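Local coordinates for GlcNAc Inducible Gene 2, GIG2 (Candida albicans, PDB 6AKZ), which binds an iron(III) ion and is probably an oxygenase of the DUF1479 family, encoded by a gene induced by GlcNAc, at residues R229-E234 and K467-A472; D169-Y174 and Y372-L377; E435-P440 and S452-A457. One frame throughout, in Å; residues are numbered along the deposited sequence.

Interaction 1 of 3, residues R229-E234 and K467-A472; sequences RTYSKE and KYIHHA
A472 sets its CB over one face of the Y231 ring. The methyl lies 3.8 Å from the ring centroid, 23° off the normal, which is a CH-pi contact. It sits nearer the CB end of the ring: A472 CB to Y231 CG is 3.6 Å. The opposite face is covered from within the same loop by T230 CG2, so the ring is held between two methyl groups. Y231 CG stands anti to its carbonyl carbon (chi1 -61°), and this carries the ring across to helix 466-474. I469 comes in at the edge of the ring, near its plane. Its CD1 rests 3.6 Å from Y231 O and 4.2 Å from Y231 CB. The other branch of I469, CG2, meets the aliphatic part of K233, with K233 CD at 4.0 Å; the two side chains cross obliquely. The side chain of Y231 also touches M205 of helix 204-208. No hydrogen bond joins the two segments, so the C-terminal helix meets this loop through apolar packing, while the polar end of the tyrosine, Y231 OH, is hydrogen-bonded to the backbone N of L165.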
ATOM      1  N   ARG A 229       2.205  13.705  -1.763  1.00 12.73           N
ATOM      2  CA  ARG A 229       1.688  12.575  -0.968  1.00 12.67           C
ATOM      3  C   ARG A 229       2.176  12.469   0.463  1.00 12.39           C
ATOM      4  O   ARG A 229       1.481  11.938   1.326  1.00 12.98           O
ATOM      5  CB  ARG A 229       1.968  11.265  -1.727  1.00 13.30           C
ATOM      6  CG  ARG A 229       0.890  10.241  -1.411  1.00 12.35           C
ATOM      7  CD  ARG A 229       1.018   9.068  -2.331  1.00 14.02           C
ATOM      8  NE  ARG A 229      -0.103   8.166  -2.120  1.00 13.00           N
ATOM      9  CZ  ARG A 229      -0.708   7.476  -3.093  1.00 13.04           C
ATOM     10  NH1 ARG A 229      -0.256   7.533  -4.372  1.00 13.04           N
ATOM     11  NH2 ARG A 229      -1.725   6.710  -2.795  1.00 13.02           N
ATOM     12  N   THR A 230       3.407  12.965   0.674  1.00 14.35           N
ATOM     13  CA  THR A 230       4.049  13.151   2.004  1.00 14.59           C
ATOM     14  C   THR A 230       3.111  13.844   3.007  1.00 16.20           C
ATOM     15  O   THR A 230       3.154  13.558   4.201  1.00 13.40           O
ATOM     16  CB  THR A 230       5.449  13.823   1.794  1.00 15.60           C
ATOM     17  OG1 THR A 230       6.334  12.868   1.144  1.00 14.86           O
ATOM     18  CG2 THR A 230       6.128  14.211   3.107  1.00 15.29           C
ATOM     19  N   TYR A 231       2.247  14.717   2.517  1.00 15.45           N
ATOM     20  CA  TYR A 231       1.396  15.509   3.355  1.00 16.43           C
ATOM     21  C   TYR A 231      -0.100  15.148   3.220  1.00 17.74           C
ATOM     22  O   TYR A 231      -0.953  15.880   3.664  1.00 17.52           O
ATOM     23  CB  TYR A 231       1.597  16.983   2.997  1.00 15.93           C
ATOM     24  CG  TYR A 231       3.012  17.415   3.217  1.00 14.57           C
ATOM     25  CD1 TYR A 231       3.450  17.799   4.494  1.00 18.12           C
ATOM     26  CD2 TYR A 231       3.940  17.432   2.162  1.00 14.59           C
ATOM     27  CE1 TYR A 231       4.772  18.193   4.729  1.00 16.67           C
ATOM     28  CE2 TYR A 231       5.273  17.836   2.394  1.00 15.79           C
ATOM     29  CZ  TYR A 231       5.662  18.212   3.712  1.00 15.11           C
ATOM     30  OH  TYR A 231       6.986  18.594   4.000  1.00 15.87           O
ATOM     31  N   SER A 232      -0.384  14.036   2.555  1.00 17.72           N
ATOM     32  CA  SER A 232      -1.751  13.616   2.348  1.00 16.96           C
ATOM     33  C   SER A 232      -2.279  13.013   3.668  1.00 16.77           C
ATOM     34  O   SER A 232      -1.599  12.303   4.370  1.00 16.64           O
ATOM     35  CB  SER A 232      -1.849  12.588   1.203  1.00 19.22           C
ATOM     36  OG  SER A 232      -1.165  11.366   1.519  1.00 20.48           O
ATOM     37  N   LYS A 233      -3.557  13.261   3.901  1.00 17.19           N
ATOM     38  CA  LYS A 233      -4.332  12.721   5.016  1.00 18.71           C
ATOM     39  C   LYS A 233      -5.170  11.612   4.453  1.00 19.07           C
ATOM     40  O   LYS A 233      -6.087  11.889   3.680  1.00 18.69           O
ATOM     41  CB  LYS A 233      -5.217  13.826   5.575  1.00 23.67           C
ATOM     42  CG  LYS A 233      -4.442  14.985   6.129  1.00 28.94           C
ATOM     43  CD  LYS A 233      -5.361  16.113   6.584  1.00 36.21           C
ATOM     44  CE  LYS A 233      -6.023  15.740   7.897  1.00 43.19           C
ATOM     45  NZ  LYS A 233      -6.588  16.960   8.553  1.00 49.98           N
ATOM     46  N   GLU A 234      -4.768  10.376   4.726  1.00 18.18           N
ATOM     47  CA  GLU A 234      -5.473   9.218   4.271  1.00 22.11           C
ATOM     48  C   GLU A 234      -6.785   8.977   5.020  1.00 21.73           C
ATOM     49  O   GLU A 234      -7.595   8.172   4.569  1.00 22.39           O
ATOM     50  CB  GLU A 234      -4.588   7.948   4.380  1.00 22.60           C
ATOM     51  CG  GLU A 234      -3.536   8.016   3.277  1.00 24.73           C
ATOM     52  CD  GLU A 234      -2.675   6.754   3.159  1.00 26.03           C
ATOM     53  OE1 GLU A 234      -2.969   5.749   3.797  1.00 29.21           O
ATOM     54  OE2 GLU A 234      -1.748   6.797   2.360  1.00 26.36           O
ATOM     55  N   LYS A 467      -0.093  20.864  12.029  1.00 34.72           N
ATOM     56  CA  LYS A 467       0.716  22.031  11.766  1.00 33.30           C
ATOM     57  C   LYS A 467       1.444  21.894  10.427  1.00 31.88           C
ATOM     58  O   LYS A 467       1.446  22.814   9.589  1.00 27.54           O
ATOM     59  CB  LYS A 467       1.693  22.178  12.939  1.00 37.88           C
ATOM     60  CG  LYS A 467       2.855  23.120  12.713  1.00 43.60           C
ATOM     61  CD  LYS A 467       3.647  23.339  14.006  1.00 48.65           C
ATOM     62  CE  LYS A 467       4.823  22.391  14.125  1.00 49.33           C
ATOM     63  NZ  LYS A 467       5.572  22.629  15.381  1.00 52.16           N
ATOM     64  N   TYR A 468       2.069  20.722  10.230  1.00 26.88           N
ATOM     65  CA  TYR A 468       2.875  20.462   9.036  1.00 26.77           C
ATOM     66  C   TYR A 468       1.990  20.350   7.821  1.00 26.13           C
ATOM     67  O   TYR A 468       2.317  20.917   6.792  1.00 25.58           O
ATOM     68  CB  TYR A 468       3.619  19.145   9.210  1.00 29.05           C
ATOM     69  CG  TYR A 468       4.504  19.178  10.376  1.00 25.91           C
ATOM     70  CD1 TYR A 468       5.695  19.850  10.279  1.00 27.23           C
ATOM     71  CD2 TYR A 468       4.113  18.660  11.642  1.00 27.80           C
ATOM     72  CE1 TYR A 468       6.542  19.945  11.346  1.00 29.80           C
ATOM     73  CE2 TYR A 468       4.971  18.764  12.739  1.00 28.44           C
ATOM     74  CZ  TYR A 468       6.188  19.418  12.556  1.00 27.85           C
ATOM     75  OH  TYR A 468       7.114  19.579  13.531  1.00 28.77           O
ATOM     76  N   ILE A 469       0.859  19.659   7.967  1.00 29.15           N
ATOM     77  CA  ILE A 469      -0.106  19.522   6.881  1.00 30.83           C
ATOM     78  C   ILE A 469      -0.662  20.874   6.457  1.00 34.61           C
ATOM     79  O   ILE A 469      -0.630  21.207   5.231  1.00 34.55           O
ATOM     80  CB  ILE A 469      -1.332  18.609   7.197  1.00 34.29           C
ATOM     81  CG1 ILE A 469      -0.914  17.216   7.705  1.00 37.52           C
ATOM     82  CG2 ILE A 469      -2.210  18.497   5.945  1.00 32.87           C
ATOM     83  CD1 ILE A 469       0.227  16.579   6.943  1.00 40.92           C
ATOM     84  N   HIS A 470      -1.170  21.635   7.446  1.00 31.80           N
ATOM     85  CA  HIS A 470      -1.709  22.979   7.195  1.00 35.29           C
ATOM     86  C   HIS A 470      -0.660  23.854   6.483  1.00 31.51           C
ATOM     87  O   HIS A 470      -0.935  24.418   5.455  1.00 30.47           O
ATOM     88  CB  HIS A 470      -2.293  23.611   8.481  1.00 38.35           C
ATOM     89  N   HIS A 471       0.586  23.878   6.942  1.00 33.85           N
ATOM     90  CA  HIS A 471       1.611  24.600   6.215  1.00 33.99           C
ATOM     91  C   HIS A 471       1.825  24.179   4.732  1.00 36.69           C
ATOM     92  O   HIS A 471       2.090  25.026   3.847  1.00 38.59           O
ATOM     93  CB  HIS A 471       2.925  24.541   6.984  1.00 39.53           C
ATOM     94  CG  HIS A 471       4.038  25.288   6.318  1.00 47.85           C
ATOM     95  ND1 HIS A 471       4.102  26.662   6.302  1.00 49.52           N
ATOM     96  CD2 HIS A 471       5.124  24.852   5.636  1.00 51.45           C
ATOM     97  CE1 HIS A 471       5.177  27.043   5.632  1.00 53.34           C
ATOM     98  NE2 HIS A 471       5.812  25.964   5.212  1.00 51.63           N
ATOM     99  N   ALA A 472       1.707  22.879   4.448  1.00 33.53           N
ATOM    100  CA  ALA A 472       1.933  22.382   3.076  1.00 33.16           C
ATOM    101  C   ALA A 472       0.829  22.818   2.179  1.00 30.89           C
ATOM    102  O   ALA A 472       1.078  23.162   1.057  1.00 40.08           O
ATOM    103  CB  ALA A 472       2.052  20.851   3.042  1.00 29.96           C
TER

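Interaction 2 of 3, residues D169-Y174 and Y372-L377; sequences DTQLVY and YGQTPL
The side chain of Q171 runs to meet the tip of Y372, and its amide bonds three residues across the contact. Q171 NE2 donates to Y372 OH (3.1 Å) and to G373 O (3.0 Å). Both acceptors lie in the amide plane, and G373 O is met on a lone pair. Q171 OE1 accepts T375 N at 3.2 Å, with the donor tilted 30° from the carbonyl plane. These bonds fix the rotation of the amide. The CB of Q171 points away from Y372-L377, and a bend at chi2 (65°) returns the amide to it. Backbone bonds join L172 N to T375 O (2.9 Å) and L377 N to T170 O (3.2 Å). Between them, Q171 and P376 form an antiparallel, non-hydrogen-bonded bridge. Y372-L377 follows directly on strand 367-371 of the main sheet of this cupin-clan fold, and pairs briefly with strand 170-171. The side chain of Y174 lies about 11 Å from the bound iron. Among apolar contacts, T170 CG2 lies 3.7 Å from L377 CB. Three waters add bridges. One bonds L172 O, Y174 N, G373 O and T375 OG1. Another links Q171 OE1 to Q374 NE2, while Q374 OE1 is hydrogen-bonded to T255 OG1. The third joins Y174 O to G373 N.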
ATOM      1  N   ASP A 169      15.415   6.867   2.640  1.00 15.21           N
ATOM      2  CA  ASP A 169      16.459   5.959   3.102  1.00 17.92           C
ATOM      3  C   ASP A 169      16.107   5.249   4.398  1.00 18.50           C
ATOM      4  O   ASP A 169      16.874   4.389   4.872  1.00 21.41           O
ATOM      5  CB  ASP A 169      17.767   6.722   3.352  1.00 22.54           C
ATOM      6  CG  ASP A 169      18.368   7.269   2.111  1.00 29.55           C
ATOM      7  OD1 ASP A 169      18.035   6.781   1.008  1.00 31.47           O
ATOM      8  OD2 ASP A 169      19.202   8.203   2.220  1.00 33.68           O
ATOM      9  N   THR A 170      15.010   5.560   5.049  1.00 14.96           N
ATOM     10  CA  THR A 170      14.724   4.921   6.273  1.00 13.88           C
ATOM     11  C   THR A 170      13.409   4.155   6.160  1.00 15.27           C
ATOM     12  O   THR A 170      12.350   4.752   5.830  1.00 14.07           O
ATOM     13  CB  THR A 170      14.643   5.923   7.374  1.00 16.73           C
ATOM     14  OG1 THR A 170      15.970   6.452   7.596  1.00 17.98           O
ATOM     15  CG2 THR A 170      14.125   5.290   8.663  1.00 15.27           C
ATOM     16  N   GLN A 171      13.470   2.863   6.527  1.00 12.64           N
ATOM     17  CA  GLN A 171      12.283   2.015   6.640  1.00 13.19           C
ATOM     18  C   GLN A 171      11.796   1.992   8.070  1.00 14.26           C
ATOM     19  O   GLN A 171      12.556   1.695   8.944  1.00 16.23           O
ATOM     20  CB  GLN A 171      12.641   0.602   6.190  1.00 14.95           C
ATOM     21  CG  GLN A 171      11.638  -0.479   6.425  1.00 14.43           C
ATOM     22  CD  GLN A 171      10.338  -0.340   5.652  1.00 15.72           C
ATOM     23  OE1 GLN A 171      10.150   0.544   4.784  1.00 15.81           O
ATOM     24  NE2 GLN A 171       9.476  -1.295   5.871  1.00 15.34           N
ATOM     25  N   LEU A 172      10.546   2.268   8.285  1.00 13.28           N
ATOM     26  CA  LEU A 172       9.879   2.074   9.600  1.00 13.38           C
ATOM     27  C   LEU A 172       9.062   0.783   9.546  1.00 13.25           C
ATOM     28  O   LEU A 172       8.559   0.362   8.503  1.00 14.02           O
ATOM     29  CB  LEU A 172       8.917   3.214   9.908  1.00 14.39           C
ATOM     30  CG  LEU A 172       9.568   4.585   9.968  1.00 14.84           C
ATOM     31  CD1 LEU A 172       8.564   5.603  10.411  1.00 15.41           C
ATOM     32  CD2 LEU A 172      10.844   4.608  10.805  1.00 17.40           C
ATOM     33  N   VAL A 173       8.844   0.212  10.716  1.00 13.27           N
ATOM     34  CA  VAL A 173       7.942  -0.879  10.864  1.00 14.58           C
ATOM     35  C   VAL A 173       6.532  -0.409  11.216  1.00 14.84           C
ATOM     36  O   VAL A 173       6.265   0.192  12.313  1.00 14.21           O
ATOM     37  CB  VAL A 173       8.422  -1.905  11.896  1.00 13.55           C
ATOM     38  CG1 VAL A 173       7.353  -3.002  12.190  1.00 15.13           C
ATOM     39  CG2 VAL A 173       9.764  -2.530  11.470  1.00 16.16           C
ATOM     40  N   TYR A 174       5.623  -0.777  10.314  1.00 15.55           N
ATOM     41  CA  TYR A 174       4.194  -0.787  10.607  1.00 16.08           C
ATOM     42  C   TYR A 174       3.870  -2.242  10.962  1.00 16.44           C
ATOM     43  O   TYR A 174       4.016  -3.111  10.134  1.00 15.76           O
ATOM     44  CB  TYR A 174       3.398  -0.280   9.431  1.00 18.08           C
ATOM     45  CG  TYR A 174       1.930  -0.485   9.567  1.00 19.12           C
ATOM     46  CD1 TYR A 174       1.175   0.295  10.452  1.00 19.19           C
ATOM     47  CD2 TYR A 174       1.288  -1.454   8.832  1.00 19.64           C
ATOM     48  CE1 TYR A 174      -0.208   0.132  10.568  1.00 23.88           C
ATOM     49  CE2 TYR A 174      -0.113  -1.639   8.950  1.00 20.40           C
ATOM     50  CZ  TYR A 174      -0.844  -0.854   9.806  1.00 23.05           C
ATOM     51  OH  TYR A 174      -2.203  -1.052   9.916  1.00 24.60           O
ATOM     52  N   TYR A 372       4.289  -7.238   5.280  1.00 11.03           N
ATOM     53  CA  TYR A 372       5.297  -6.193   5.621  1.00 10.20           C
ATOM     54  C   TYR A 372       5.365  -5.229   4.467  1.00 10.17           C
ATOM     55  O   TYR A 372       5.740  -5.655   3.375  1.00 10.04           O
ATOM     56  CB  TYR A 372       6.654  -6.890   5.968  1.00 10.94           C
ATOM     57  CG  TYR A 372       7.720  -5.955   6.468  1.00 11.46           C
ATOM     58  CD1 TYR A 372       7.394  -4.924   7.400  1.00 12.12           C
ATOM     59  CD2 TYR A 372       9.064  -6.181   6.159  1.00 12.12           C
ATOM     60  CE1 TYR A 372       8.405  -4.083   7.887  1.00 11.72           C
ATOM     61  CE2 TYR A 372      10.052  -5.292   6.601  1.00 12.36           C
ATOM     62  CZ  TYR A 372       9.700  -4.266   7.447  1.00 12.08           C
ATOM     63  OH  TYR A 372      10.633  -3.369   7.919  1.00 12.05           O
ATOM     64  N   GLY A 373       4.979  -3.943   4.691  1.00 10.46           N
ATOM     65  CA  GLY A 373       4.877  -2.923   3.728  1.00 11.84           C
ATOM     66  C   GLY A 373       6.023  -1.988   3.857  1.00 11.25           C
ATOM     67  O   GLY A 373       6.780  -2.006   4.855  1.00 11.90           O
ATOM     68  N   GLN A 374       6.181  -1.155   2.820  1.00 10.24           N
ATOM     69  CA  GLN A 374       7.121  -0.077   2.903  1.00 10.35           C
ATOM     70  C   GLN A 374       6.522   1.164   3.519  1.00 10.75           C
ATOM     71  O   GLN A 374       5.536   1.690   2.998  1.00 10.99           O
ATOM     72  CB  GLN A 374       7.614   0.234   1.474  1.00 11.09           C
ATOM     73  CG  GLN A 374       8.648   1.362   1.462  1.00 12.85           C
ATOM     74  CD  GLN A 374       9.318   1.475   0.118  1.00 14.02           C
ATOM     75  OE1 GLN A 374       8.739   1.947  -0.798  1.00 13.89           O
ATOM     76  NE2 GLN A 374      10.621   1.112   0.041  1.00 14.05           N
ATOM     77  N   THR A 375       7.116   1.625   4.617  1.00 10.55           N
ATOM     78  CA  THR A 375       6.598   2.720   5.389  1.00 13.69           C
ATOM     79  C   THR A 375       7.808   3.668   5.614  1.00 13.38           C
ATOM     80  O   THR A 375       8.632   3.482   6.503  1.00 15.03           O
ATOM     81  CB  THR A 375       6.102   2.186   6.736  1.00 13.93           C
ATOM     82  OG1 THR A 375       5.109   1.174   6.513  1.00 17.13           O
ATOM     83  CG2 THR A 375       5.541   3.303   7.577  1.00 15.03           C
ATOM     84  N   PRO A 376       7.951   4.693   4.777  1.00 12.56           N
ATOM     85  CA  PRO A 376       9.099   5.584   4.957  1.00 11.98           C
ATOM     86  C   PRO A 376       8.964   6.489   6.171  1.00 11.81           C
ATOM     87  O   PRO A 376       7.840   6.844   6.577  1.00 12.02           O
ATOM     88  CB  PRO A 376       9.084   6.425   3.642  1.00 12.62           C
ATOM     89  CG  PRO A 376       7.565   6.480   3.301  1.00 13.13           C
ATOM     90  CD  PRO A 376       7.051   5.089   3.678  1.00 12.46           C
ATOM     91  N   LEU A 377      10.125   6.843   6.705  1.00 10.95           N
ATOM     92  CA  LEU A 377      10.189   7.859   7.708  1.00 12.38           C
ATOM     93  C   LEU A 377       9.663   9.155   7.095  1.00 12.83           C
ATOM     94  O   LEU A 377      10.231   9.690   6.154  1.00 15.10           O
ATOM     95  CB  LEU A 377      11.593   8.025   8.304  1.00 12.55           C
ATOM     96  CG  LEU A 377      11.752   9.230   9.284  1.00 14.65           C
ATOM     97  CD1 LEU A 377      10.890   8.979  10.507  1.00 16.19           C
ATOM     98  CD2 LEU A 377      13.242   9.236   9.676  1.00 14.93           C
TER
HETATM   99  O   HOH W   1      11.858   1.416   2.875  1.00 13.48           O
HETATM  100  O   HOH W   2       6.396  -1.227   7.608  1.00 13.10           O
HETATM  101  O   HOH W   3       3.923  -3.602   7.448  1.00 14.20           O

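Interaction 3 of 3, residues E435-P440 and S452-A457; sequences EEFEKP and SIANQA
N455 reaches from helix 445-460 to the backbone of the loop at F437. Its CB carries CG anti to the carbonyl carbon (chi1 -72°), which turns the amide toward E435-P440. From CB the chain leads to N455 CG, which lies 3.6 Å from F437 N. N455 OD1 then accepts F437 N at 2.8 Å. The donor lies in the carbonyl plane, on a lone pair. The same OD1 touches E436 CB, and it sits at the edge of the F437 ring, near its plane. The ring and amide planes are 14° apart. On the other branch, N455 ND2 donates to F437 O at 3.1 Å, almost straight at 170°. One amide thus satisfies both the N-H and the C=O of a single residue, and the two bonds fix its rotation. The F437 ring also packs against the helix, with F437 CE2 3.7 Å from A454 CB. Beyond it, L385 of helix 382-394 touches both F437 and A454. Nearby, the K439 side chain runs toward S452, but the position of its amine is doubtful. R430 and R451 hold the same loop through the carbonyls of E436 and E438. The asparagine amide uses the N-H and C=O of one residue much as a backbone peptide of an adjacent strand would; here it ties the loop to helix 445-460, which follows it.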
ATOM      1  N   GLU A 435      15.322   3.784  19.119  1.00 19.83           N
ATOM      2  CA  GLU A 435      16.610   4.427  19.149  1.00 22.47           C
ATOM      3  C   GLU A 435      16.504   5.667  18.283  1.00 22.86           C
ATOM      4  O   GLU A 435      15.865   5.615  17.223  1.00 20.09           O
ATOM      5  CB  GLU A 435      17.625   3.485  18.540  1.00 26.37           C
ATOM      6  CG  GLU A 435      19.022   4.056  18.439  1.00 31.95           C
ATOM      7  CD  GLU A 435      19.600   4.332  19.830  1.00 38.55           C
ATOM      8  OE1 GLU A 435      19.709   3.365  20.625  1.00 40.19           O
ATOM      9  OE2 GLU A 435      19.853   5.515  20.138  1.00 50.02           O
ATOM     10  N   GLU A 436      17.160   6.758  18.702  1.00 21.21           N
ATOM     11  CA  GLU A 436      17.107   7.984  17.938  1.00 23.82           C
ATOM     12  C   GLU A 436      17.853   7.778  16.620  1.00 18.98           C
ATOM     13  O   GLU A 436      18.791   6.954  16.488  1.00 17.11           O
ATOM     14  CB  GLU A 436      17.767   9.162  18.705  1.00 28.30           C
ATOM     15  CG  GLU A 436      17.089   9.486  20.025  1.00 36.89           C
ATOM     16  CD  GLU A 436      17.678   8.738  21.253  1.00 46.97           C
ATOM     17  OE1 GLU A 436      18.085   7.510  21.215  1.00 48.61           O
ATOM     18  OE2 GLU A 436      17.735   9.407  22.302  1.00 57.02           O
ATOM     19  N   PHE A 437      17.432   8.540  15.638  1.00 17.13           N
ATOM     20  CA  PHE A 437      18.063   8.562  14.292  1.00 16.68           C
ATOM     21  C   PHE A 437      19.338   9.353  14.282  1.00 19.34           C
ATOM     22  O   PHE A 437      19.457  10.349  14.953  1.00 21.94           O
ATOM     23  CB  PHE A 437      17.072   9.118  13.265  1.00 17.71           C
ATOM     24  CG  PHE A 437      15.862   8.260  13.109  1.00 16.42           C
ATOM     25  CD1 PHE A 437      15.948   7.104  12.338  1.00 17.28           C
ATOM     26  CD2 PHE A 437      14.701   8.567  13.753  1.00 15.46           C
ATOM     27  CE1 PHE A 437      14.868   6.252  12.261  1.00 17.03           C
ATOM     28  CE2 PHE A 437      13.588   7.735  13.621  1.00 18.43           C
ATOM     29  CZ  PHE A 437      13.692   6.572  12.844  1.00 15.84           C
ATOM     30  N   GLU A 438      20.353   8.814  13.628  1.00 19.16           N
ATOM     31  CA  GLU A 438      21.584   9.505  13.399  1.00 22.12           C
ATOM     32  C   GLU A 438      21.358  10.552  12.299  1.00 21.08           C
ATOM     33  O   GLU A 438      20.623  10.304  11.357  1.00 22.31           O
ATOM     34  CB  GLU A 438      22.644   8.468  12.970  1.00 25.55           C
ATOM     35  CG  GLU A 438      24.083   8.928  13.112  1.00 33.92           C
ATOM     36  CD  GLU A 438      25.055   8.120  12.220  1.00 39.03           C
ATOM     37  OE1 GLU A 438      24.850   6.901  12.079  1.00 43.34           O
ATOM     38  OE2 GLU A 438      25.998   8.722  11.625  1.00 49.13           O
ATOM     39  N   LYS A 439      21.950  11.734  12.426  1.00 19.65           N
ATOM     40  CA  LYS A 439      21.925  12.722  11.355  1.00 21.34           C
ATOM     41  C   LYS A 439      23.336  13.168  11.097  1.00 24.58           C
ATOM     42  O   LYS A 439      23.794  13.999  11.863  1.00 24.65           O
ATOM     43  CB  LYS A 439      21.172  13.940  11.719  1.00 24.44           C
ATOM     44  CG  LYS A 439      19.799  13.550  12.094  1.00 26.80           C
ATOM     45  CD  LYS A 439      19.145  14.859  12.183  1.00 34.11           C
ATOM     46  CE  LYS A 439      18.010  14.850  13.092  1.00 37.43           C
ATOM     47  NZ  LYS A 439      17.874  13.761  14.049  1.00 48.82           N
ATOM     48  N   PRO A 440      23.995  12.586  10.091  1.00 24.99           N
ATOM     49  CA  PRO A 440      25.394  12.805   9.746  1.00 29.50           C
ATOM     50  C   PRO A 440      25.662  14.287   9.485  1.00 30.79           C
ATOM     51  O   PRO A 440      24.742  15.011   9.040  1.00 27.02           O
ATOM     52  CB  PRO A 440      25.546  12.010   8.445  1.00 27.18           C
ATOM     53  CG  PRO A 440      24.545  10.947   8.494  1.00 26.42           C
ATOM     54  CD  PRO A 440      23.392  11.516   9.260  1.00 25.23           C
ATOM     55  N   SER A 452      15.135  14.788  12.705  1.00 12.31           N
ATOM     56  CA  SER A 452      15.064  15.587  13.907  1.00 14.50           C
ATOM     57  C   SER A 452      13.680  15.576  14.540  1.00 13.55           C
ATOM     58  O   SER A 452      13.541  15.449  15.786  1.00 14.38           O
ATOM     59  CB  SER A 452      15.527  17.020  13.641  1.00 14.41           C
ATOM     60  OG  SER A 452      15.339  17.804  14.842  1.00 14.64           O
ATOM     61  N   ILE A 453      12.658  15.735  13.710  1.00 14.83           N
ATOM     62  CA  ILE A 453      11.275  15.766  14.207  1.00 15.40           C
ATOM     63  C   ILE A 453      10.936  14.408  14.877  1.00 17.36           C
ATOM     64  O   ILE A 453      10.364  14.372  16.000  1.00 16.34           O
ATOM     65  CB  ILE A 453      10.349  16.092  13.075  1.00 15.82           C
ATOM     66  CG1 ILE A 453      10.545  17.566  12.658  1.00 15.64           C
ATOM     67  CG2 ILE A 453       8.881  15.775  13.445  1.00 16.92           C
ATOM     68  CD1 ILE A 453       9.970  17.888  11.280  1.00 15.12           C
ATOM     69  N   ALA A 454      11.346  13.301  14.254  1.00 14.81           N
ATOM     70  CA  ALA A 454      11.160  12.004  14.908  1.00 16.16           C
ATOM     71  C   ALA A 454      11.853  11.885  16.265  1.00 16.26           C
ATOM     72  O   ALA A 454      11.249  11.439  17.250  1.00 14.65           O
ATOM     73  CB  ALA A 454      11.607  10.852  14.028  1.00 17.22           C
ATOM     74  N   ASN A 455      13.091  12.292  16.305  1.00 15.67           N
ATOM     75  CA  ASN A 455      13.825  12.318  17.541  1.00 15.79           C
ATOM     76  C   ASN A 455      13.170  13.156  18.621  1.00 16.47           C
ATOM     77  O   ASN A 455      13.113  12.695  19.786  1.00 16.91           O
ATOM     78  CB  ASN A 455      15.229  12.777  17.268  1.00 17.24           C
ATOM     79  CG  ASN A 455      16.067  11.733  16.544  1.00 19.34           C
ATOM     80  OD1 ASN A 455      15.685  10.563  16.327  1.00 18.21           O
ATOM     81  ND2 ASN A 455      17.230  12.142  16.188  1.00 19.10           N
ATOM     82  N   GLN A 456      12.649  14.319  18.271  1.00 16.23           N
ATOM     83  CA  GLN A 456      11.875  15.124  19.186  1.00 17.62           C
ATOM     84  C   GLN A 456      10.610  14.423  19.718  1.00 18.71           C
ATOM     85  O   GLN A 456      10.292  14.509  20.906  1.00 17.87           O
ATOM     86  CB  GLN A 456      11.469  16.431  18.556  1.00 17.69           C
ATOM     87  CG  GLN A 456      12.575  17.412  18.130  1.00 17.35           C
ATOM     88  CD  GLN A 456      12.029  18.480  17.199  1.00 18.21           C
ATOM     89  OE1 GLN A 456      11.006  19.068  17.470  1.00 20.30           O
ATOM     90  NE2 GLN A 456      12.664  18.691  16.036  1.00 17.49           N
ATOM     91  N   ALA A 457       9.848  13.800  18.817  1.00 17.74           N
ATOM     92  CA  ALA A 457       8.761  12.977  19.205  1.00 18.78           C
ATOM     93  C   ALA A 457       9.161  11.797  20.065  1.00 20.17           C
ATOM     94  O   ALA A 457       8.489  11.532  21.053  1.00 21.88           O
ATOM     95  CB  ALA A 457       7.950  12.545  18.001  1.00 19.82           C
TER

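From the N terminus, the chain first passes D169-Y174, then R229-E234. Interaction 2 closes when Y372-L377 returns to D169-Y174 after strand 367-371. R229-E234 falls within that loop but pairs with K467-A472 near the C terminus, so interactions 1 and 2 cross. Interaction 3 opens after interaction 2 has closed. It closes a short loop of 11 residues between E435-P440 and S452-A457, lying wholly within the span of interaction 1. Interactions 2 and 3 pack against each other: F437 touches T170, L172 and L377, and A454 touches L377. Interaction 1 meets interaction 3 through Y468 and I453, joining the last two helices.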